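Local coordinates for protein aminomethyltransferase (Bartonella henselae, PDB 3GIR) that belongs to the glycine cleavage T-protein family, whose members join a folate-binding domain to a C-terminal barrel domain, at residues G264-P269 with V338-F343; R308-L313 with V351-V356. One frame throughout, in Å; residues are numbered along the deposited sequence.

Overall arrangement
Followed from the N terminus, the chain first meets contact 1 at residues 264-269, in the loop between helices 248-257 and 284-289, in the folate-binding part of the chain. Further along, 308-313, on a strand of the C-terminal barrel domain, supplies the first half of contact 2. Segment 338-343, on strand 334-344, comes back to the loop and closes contact 1; segment 351-356, on the next strand, returns to 308-313 and closes contact 2. The two closures therefore cross. Contact 2 pairs strands 309-315 and 349-356; strand 334-344 lies on the other side of 349-356, and contact 1 ties loop 264-269 to it. Their centres lie about 9 Å apart, with M353 and Y355 reaching from one to the other.

Contact 1: residues G264-P269 with V338-F343; sequences GNDITP and VTSGGF
The carboxylate of D266 is held along its edges by two neighbouring hydroxyls, T339 OG1 and S340 OG, both donating to OD1. One face of the group lies against the methyl of M353, although that side chain has a second conformer and the contact is less certain. The two hydroxyls belong to a classic beta bulge: T339 and S340 sit together across from M353 on the adjacent strand, an irregularity consistent with two consecutive hydroxyls meeting one acceptor. T339 OG1 reaches the anti lone pair of D266 OD1 at 2.7 Å, and S340 OG takes the syn lone pair of D266 OD1 at 2.6 Å. The first bond depends on a rotamer that sets T339 OG1 between its own backbone N and carbonyl carbon (chi1 55°). R255 joins the network from helix 248-257, forming a salt bridge with D266 OD2 and a hydrogen bond with S340 OG, and D266 OD2 also accepts from the backbone N of L262. The outcome is a buried carboxylate gripped from several directions. It fastens the loop of the folate-binding domain to a strand of the C-terminal barrel. N265 adds a looser tie, its amide ND2 donating weakly to S340 OG at 3.4 Å. On the other branch of T339, methyl CG2 packs 3.4 Å from the backbone O of N265.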
ATOM      1  N   GLY A 264       5.197   4.828  -6.772  1.00 21.00           N
ATOM      2  CA  GLY A 264       5.567   4.736  -8.198  1.00 20.29           C
ATOM      3  C   GLY A 264       4.495   5.280  -9.127  1.00 21.80           C
ATOM      4  O   GLY A 264       4.764   5.574 -10.297  1.00 23.59           O
ATOM      5  N   ASN A 265       3.285   5.443  -8.597  1.00 21.08           N
ATOM      6  CA  ASN A 265       2.156   6.064  -9.302  1.00 21.26           C
ATOM      7  C   ASN A 265       1.795   7.352  -8.597  1.00 19.05           C
ATOM      8  O   ASN A 265       2.132   8.460  -9.046  1.00 21.33           O
ATOM      9  CB  ASN A 265       0.919   5.173  -9.319  1.00 19.65           C
ATOM     10  CG  ASN A 265       0.949   4.111 -10.418  1.00 26.86           C
ATOM     11  OD1 ASN A 265       2.003   3.518 -10.704  1.00 27.21           O
ATOM     12  ND2 ASN A 265      -0.209   3.813 -10.982  1.00 25.54           N
ATOM     13  N   ASP A 266       1.165   7.211  -7.447  1.00 18.71           N
ATOM     14  CA  ASP A 266       0.633   8.356  -6.730  1.00 17.69           C
ATOM     15  C   ASP A 266       1.567   9.080  -5.814  1.00 19.69           C
ATOM     16  O   ASP A 266       1.263  10.177  -5.386  1.00 21.13           O
ATOM     17  CB  ASP A 266      -0.560   7.902  -5.911  1.00 18.31           C
ATOM     18  CG  ASP A 266      -1.463   6.985  -6.701  1.00 19.83           C
ATOM     19  OD1 ASP A 266      -2.000   7.377  -7.783  1.00 19.40           O
ATOM     20  OD2 ASP A 266      -1.580   5.818  -6.251  1.00 18.23           O
ATOM     21  N   ILE A 267       2.629   8.411  -5.393  1.00 17.28           N
ATOM     22  CA  ILE A 267       3.684   9.002  -4.593  1.00 18.59           C
ATOM     23  C   ILE A 267       4.988   8.538  -5.195  1.00 18.88           C
ATOM     24  O   ILE A 267       5.087   7.381  -5.641  1.00 19.73           O
ATOM     25  CB  ILE A 267       3.548   8.685  -3.118  1.00 19.34           C
ATOM     26  CG1 ILE A 267       3.339   7.190  -2.852  1.00 19.34           C
ATOM     27  CG2 ILE A 267       2.359   9.495  -2.525  1.00 20.39           C
ATOM     28  CD1 ILE A 267       3.220   6.832  -1.335  1.00 21.03           C
ATOM     29  N   THR A 268       5.992   9.404  -5.145  1.00 20.04           N
ATOM     30  CA  THR A 268       7.281   9.135  -5.729  1.00 21.47           C
ATOM     31  C   THR A 268       8.310   9.953  -4.922  1.00 20.05           C
ATOM     32  O   THR A 268       7.938  10.765  -4.060  1.00 19.32           O
ATOM     33  CB  THR A 268       7.340   9.572  -7.192  1.00 22.60           C
ATOM     34  OG1 THR A 268       7.411  10.992  -7.207  1.00 24.56           O
ATOM     35  CG2 THR A 268       6.124   9.127  -8.007  1.00 24.04           C
ATOM     36  N   PRO A 269       9.598   9.737  -5.185  1.00 21.92           N
ATOM     37  CA  PRO A 269      10.595  10.570  -4.500  1.00 22.55           C
ATOM     38  C   PRO A 269      10.529  12.047  -4.831  1.00 25.17           C
ATOM     39  O   PRO A 269      11.169  12.839  -4.136  1.00 24.72           O
ATOM     40  CB  PRO A 269      11.917   9.970  -4.990  1.00 24.06           C
ATOM     41  CG  PRO A 269      11.585   8.647  -5.338  1.00 24.43           C
ATOM     42  CD  PRO A 269      10.227   8.709  -5.973  1.00 22.70           C
ATOM     43  N   VAL A 338      -3.093  12.457 -14.213  1.00 16.62           N
ATOM     44  CA  VAL A 338      -3.669  11.330 -13.571  1.00 15.67           C
ATOM     45  C   VAL A 338      -2.580  10.348 -13.224  1.00 16.86           C
ATOM     46  O   VAL A 338      -1.790   9.961 -14.099  1.00 18.12           O
ATOM     47  CB  VAL A 338      -4.697  10.643 -14.483  1.00 16.49           C
ATOM     48  CG1 VAL A 338      -5.258   9.320 -13.927  1.00 17.94           C
ATOM     49  CG2 VAL A 338      -5.852  11.633 -14.827  1.00 17.00           C
ATOM     50  N   THR A 339      -2.511   9.972 -11.969  1.00 16.36           N
ATOM     51  CA  THR A 339      -1.502   9.002 -11.498  1.00 15.91           C
ATOM     52  C   THR A 339      -2.013   7.576 -11.437  1.00 16.42           C
ATOM     53  O   THR A 339      -1.210   6.623 -11.568  1.00 17.94           O
ATOM     54  CB  THR A 339      -0.879   9.414 -10.214  1.00 15.74           C
ATOM     55  OG1 THR A 339      -1.893   9.650  -9.221  1.00 17.31           O
ATOM     56  CG2 THR A 339      -0.031  10.676 -10.377  1.00 15.95           C
ATOM     57  N   SER A 340      -3.324   7.387 -11.201  1.00 16.08           N
ATOM     58  CA  SER A 340      -3.940   6.057 -11.152  1.00 16.03           C
ATOM     59  C   SER A 340      -5.355   6.165 -11.685  1.00 17.31           C
ATOM     60  O   SER A 340      -6.027   7.179 -11.500  1.00 16.87           O
ATOM     61  CB  SER A 340      -4.018   5.476  -9.743  1.00 16.48           C
ATOM     62  OG  SER A 340      -2.760   5.264  -9.182  1.00 18.03           O
ATOM     63  N   GLY A 341      -5.800   5.136 -12.372  1.00 17.80           N
ATOM     64  CA  GLY A 341      -7.159   5.142 -12.882  1.00 19.65           C
ATOM     65  C   GLY A 341      -7.619   3.796 -13.332  1.00 20.99           C
ATOM     66  O   GLY A 341      -6.804   3.031 -13.893  1.00 23.51           O
ATOM     67  N   GLY A 342      -8.901   3.500 -13.129  1.00 19.76           N
ATOM     68  CA  GLY A 342      -9.499   2.271 -13.617  1.00 21.15           C
ATOM     69  C   GLY A 342     -10.994   2.228 -13.371  1.00 21.39           C
ATOM     70  O   GLY A 342     -11.578   3.169 -12.897  1.00 22.16           O
ATOM     71  N   PHE A 343     -11.634   1.133 -13.745  1.00 20.70           N
ATOM     72  CA  PHE A 343     -13.030   0.934 -13.437  1.00 20.64           C
ATOM     73  C   PHE A 343     -13.157   0.385 -12.042  1.00 20.64           C
ATOM     74  O   PHE A 343     -12.491  -0.614 -11.703  1.00 21.94           O
ATOM     75  CB  PHE A 343     -13.678   0.010 -14.444  1.00 21.79           C
ATOM     76  CG  PHE A 343     -15.160  -0.139 -14.253  1.00 21.00           C
ATOM     77  CD1 PHE A 343     -16.032   0.833 -14.714  1.00 22.57           C
ATOM     78  CD2 PHE A 343     -15.682  -1.275 -13.646  1.00 26.37           C
ATOM     79  CE1 PHE A 343     -17.389   0.688 -14.508  1.00 26.16           C
ATOM     80  CE2 PHE A 343     -17.010  -1.434 -13.478  1.00 28.83           C
ATOM     81  CZ  PHE A 343     -17.855  -0.429 -13.877  1.00 26.85           C
TER

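Contact 2: residues R308-L313 with V351-V356; sequences RCRVGL and VAMGYV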
ATOM      1  N   ARG A 308       1.862  20.860  -5.429  1.00 32.68           N
ATOM      2  CA  ARG A 308       0.778  20.262  -6.208  1.00 29.60           C
ATOM      3  C   ARG A 308       0.069  19.375  -5.188  1.00 27.70           C
ATOM      4  O   ARG A 308       0.635  19.109  -4.122  1.00 26.67           O
ATOM      5  CB  ARG A 308       1.314  19.396  -7.300  1.00 30.88           C
ATOM      6  CG  ARG A 308       2.501  18.594  -6.943  1.00 31.73           C
ATOM      7  CD  ARG A 308       2.820  17.753  -8.162  1.00 35.97           C
ATOM      8  NE  ARG A 308       3.938  16.848  -8.007  1.00 38.72           N
ATOM      9  CZ  ARG A 308       4.167  15.789  -8.803  1.00 45.94           C
ATOM     10  NH1 ARG A 308       3.323  15.472  -9.806  1.00 47.85           N
ATOM     11  NH2 ARG A 308       5.251  15.015  -8.595  1.00 46.80           N
ATOM     12  N   CYS A 309      -1.144  18.914  -5.489  1.00 23.17           N
ATOM     13  CA  CYS A 309      -2.000  18.266  -4.459  1.00 21.89           C
ATOM     14  C   CYS A 309      -2.548  16.953  -4.983  1.00 18.99           C
ATOM     15  O   CYS A 309      -3.180  16.952  -6.035  1.00 18.53           O
ATOM     16  CB  CYS A 309      -3.200  19.077  -4.093  1.00 22.17           C
ATOM     17  SG  CYS A 309      -2.652  20.698  -3.441  1.00 25.39           S
ATOM     18  N   ARG A 310      -2.389  15.859  -4.216  1.00 17.39           N
ATOM     19  CA  ARG A 310      -3.013  14.589  -4.590  1.00 18.26           C
ATOM     20  C   ARG A 310      -4.501  14.596  -4.282  1.00 18.49           C
ATOM     21  O   ARG A 310      -4.942  14.902  -3.136  1.00 20.48           O
ATOM     22  CB  ARG A 310      -2.383  13.434  -3.820  1.00 18.32           C
ATOM     23  CG  ARG A 310      -2.983  12.073  -4.272  1.00 18.47           C
ATOM     24  CD  ARG A 310      -2.278  10.931  -3.522  1.00 20.21           C
ATOM     25  NE  ARG A 310      -2.509  11.075  -2.071  1.00 19.52           N
ATOM     26  CZ  ARG A 310      -3.562  10.647  -1.384  1.00 22.36           C
ATOM     27  NH1 ARG A 310      -4.524   9.892  -1.913  1.00 24.57           N
ATOM     28  NH2 ARG A 310      -3.618  10.915  -0.088  1.00 22.83           N
ATOM     29  N   VAL A 311      -5.293  14.345  -5.328  1.00 17.55           N
ATOM     30  CA  VAL A 311      -6.694  14.344  -5.250  1.00 16.57           C
ATOM     31  C   VAL A 311      -7.350  13.126  -5.897  1.00 16.27           C
ATOM     32  O   VAL A 311      -6.823  12.537  -6.865  1.00 17.98           O
ATOM     33  CB  VAL A 311      -7.336  15.684  -5.844  1.00 18.98           C
ATOM     34  CG1 VAL A 311      -6.850  16.936  -5.085  1.00 19.31           C
ATOM     35  CG2 VAL A 311      -7.095  15.786  -7.339  1.00 17.66           C
ATOM     36  N   GLY A 312      -8.543  12.802  -5.385  1.00 16.91           N
ATOM     37  CA  GLY A 312      -9.413  11.912  -6.099  1.00 16.92           C
ATOM     38  C   GLY A 312      -9.977  12.577  -7.314  1.00 17.82           C
ATOM     39  O   GLY A 312     -10.226  13.802  -7.281  1.00 17.48           O
ATOM     40  N   LEU A 313     -10.243  11.812  -8.367  1.00 15.92           N
ATOM     41  CA  LEU A 313     -10.815  12.312  -9.603  1.00 15.44           C
ATOM     42  C   LEU A 313     -11.899  11.382 -10.093  1.00 17.66           C
ATOM     43  O   LEU A 313     -11.689  10.181 -10.172  1.00 18.41           O
ATOM     44  CB  LEU A 313      -9.700  12.433 -10.699  1.00 15.98           C
ATOM     45  CG  LEU A 313      -8.614  13.444 -10.402  1.00 16.18           C
ATOM     46  CD1 LEU A 313      -7.337  13.195 -11.329  1.00 16.94           C
ATOM     47  CD2 LEU A 313      -9.097  14.890 -10.536  1.00 16.27           C
ATOM     48  N   VAL A 351     -12.834   5.399 -11.518  1.00 17.83           N
ATOM     49  CA  VAL A 351     -12.217   6.014 -10.368  1.00 18.52           C
ATOM     50  C   VAL A 351     -10.796   6.354 -10.773  1.00 17.79           C
ATOM     51  O   VAL A 351     -10.215   5.741 -11.687  1.00 17.72           O
ATOM     52  CB  VAL A 351     -12.285   5.086  -9.147  1.00 18.82           C
ATOM     53  CG1 VAL A 351     -13.795   4.821  -8.863  1.00 20.19           C
ATOM     54  CG2 VAL A 351     -11.625   3.737  -9.405  1.00 17.37           C
ATOM     55  N   ALA A 352     -10.258   7.421 -10.231  1.00 17.64           N
ATOM     56  CA  ALA A 352      -8.918   7.817 -10.442  1.00 18.40           C
ATOM     57  C   ALA A 352      -8.364   8.694  -9.341  1.00 18.34           C
ATOM     58  O   ALA A 352      -9.101   9.138  -8.452  1.00 17.64           O
ATOM     59  CB  ALA A 352      -8.919   8.689 -11.801  1.00 15.49           C
ATOM     60  N   MET A 353      -7.038   8.892  -9.375  1.00 17.38           N
ATOM     61  CA  MET A 353      -6.373   9.823  -8.460  0.50 17.03           C
ATOM     62  C   MET A 353      -5.324  10.528  -9.270  1.00 17.20           C
ATOM     63  O   MET A 353      -4.865  10.042 -10.299  1.00 17.16           O
ATOM     64  CB  MET A 353      -5.726   9.138  -7.244  0.50 18.02           C
ATOM     65  CG  MET A 353      -6.687   8.670  -6.237  0.50 19.49           C
ATOM     66  SD  MET A 353      -5.899   8.154  -4.676  0.50 21.62           S
ATOM     67  CE  MET A 353      -4.364   7.491  -5.282  0.50 22.73           C
ATOM     68  N   GLY A 354      -4.937  11.727  -8.828  1.00 16.17           N
ATOM     69  CA  GLY A 354      -3.928  12.442  -9.603  1.00 15.17           C
ATOM     70  C   GLY A 354      -3.518  13.699  -8.870  1.00 15.82           C
ATOM     71  O   GLY A 354      -3.894  13.893  -7.685  1.00 17.64           O
ATOM     72  N   TYR A 355      -2.778  14.546  -9.538  1.00 14.92           N
ATOM     73  CA  TYR A 355      -2.249  15.802  -9.017  1.00 14.83           C
ATOM     74  C   TYR A 355      -2.798  16.955  -9.770  1.00 15.83           C
ATOM     75  O   TYR A 355      -2.799  16.959 -10.986  1.00 17.14           O
ATOM     76  CB  TYR A 355      -0.721  15.874  -9.015  1.00 14.69           C
ATOM     77  CG  TYR A 355      -0.121  15.044  -7.880  1.00 15.54           C
ATOM     78  CD1 TYR A 355       0.149  15.596  -6.638  1.00 16.40           C
ATOM     79  CD2 TYR A 355       0.106  13.684  -8.046  1.00 19.78           C
ATOM     80  CE1 TYR A 355       0.650  14.857  -5.619  1.00 17.13           C
ATOM     81  CE2 TYR A 355       0.625  12.930  -6.976  1.00 20.23           C
ATOM     82  CZ  TYR A 355       0.871  13.525  -5.781  1.00 18.62           C
ATOM     83  OH  TYR A 355       1.345  12.790  -4.668  1.00 19.62           O
ATOM     84  N   VAL A 356      -3.216  17.975  -9.016  1.00 15.73           N
ATOM     85  CA  VAL A 356      -3.661  19.276  -9.553  1.00 16.73           C
ATOM     86  C   VAL A 356      -2.994  20.347  -8.667  1.00 17.78           C
ATOM     87  O   VAL A 356      -2.636  20.118  -7.517  1.00 18.68           O
ATOM     88  CB  VAL A 356      -5.184  19.390  -9.602  1.00 17.00           C
ATOM     89  CG1 VAL A 356      -5.824  18.341 -10.557  1.00 18.38           C
ATOM     90  CG2 VAL A 356      -5.810  19.372  -8.163  1.00 15.99           C
TER
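An antiparallel strand pair within the C-terminal barrel domain joins 309-313 to 351-356, with C309 opposite V356 and V311 opposite G354 as hydrogen-bonded pairs. The central bonds are short: V311 N to G354 O is 2.8 Å and almost straight (172°), and G354 N returns to V311 O at 2.8 Å. On the face carrying R310 and Y355, the aromatic ring is flanked by two arginines. R308 brings CZ over one face in a cation-pi contact, 4.5 Å from the ring centroid, its guanidinium inclined 37° to the ring. Against the opposite face R310 CB makes an off-centre CH-pi contact, 4.2 Å from the centroid. With CG anti to its backbone N (chi1 -177°), R310 leaves the ring after CB and turns at chi3; NE bonds to A276 O. M353 SD, in a side chain with two conformers, lies in plane at the guanidinium edge, 3.5 Å from R310 NH1. The Y355 hydroxyl bonds to D266 O. On the other face, V311 CG2 meets V356 CG2 at 3.9 Å, and L313 CD1 lies 3.8 Å from G354 N. The result is an antiparallel strand pair of the T-protein C-terminal barrel, with R310, M353 and Y355 on one face and V311, L313 and V356 on the other.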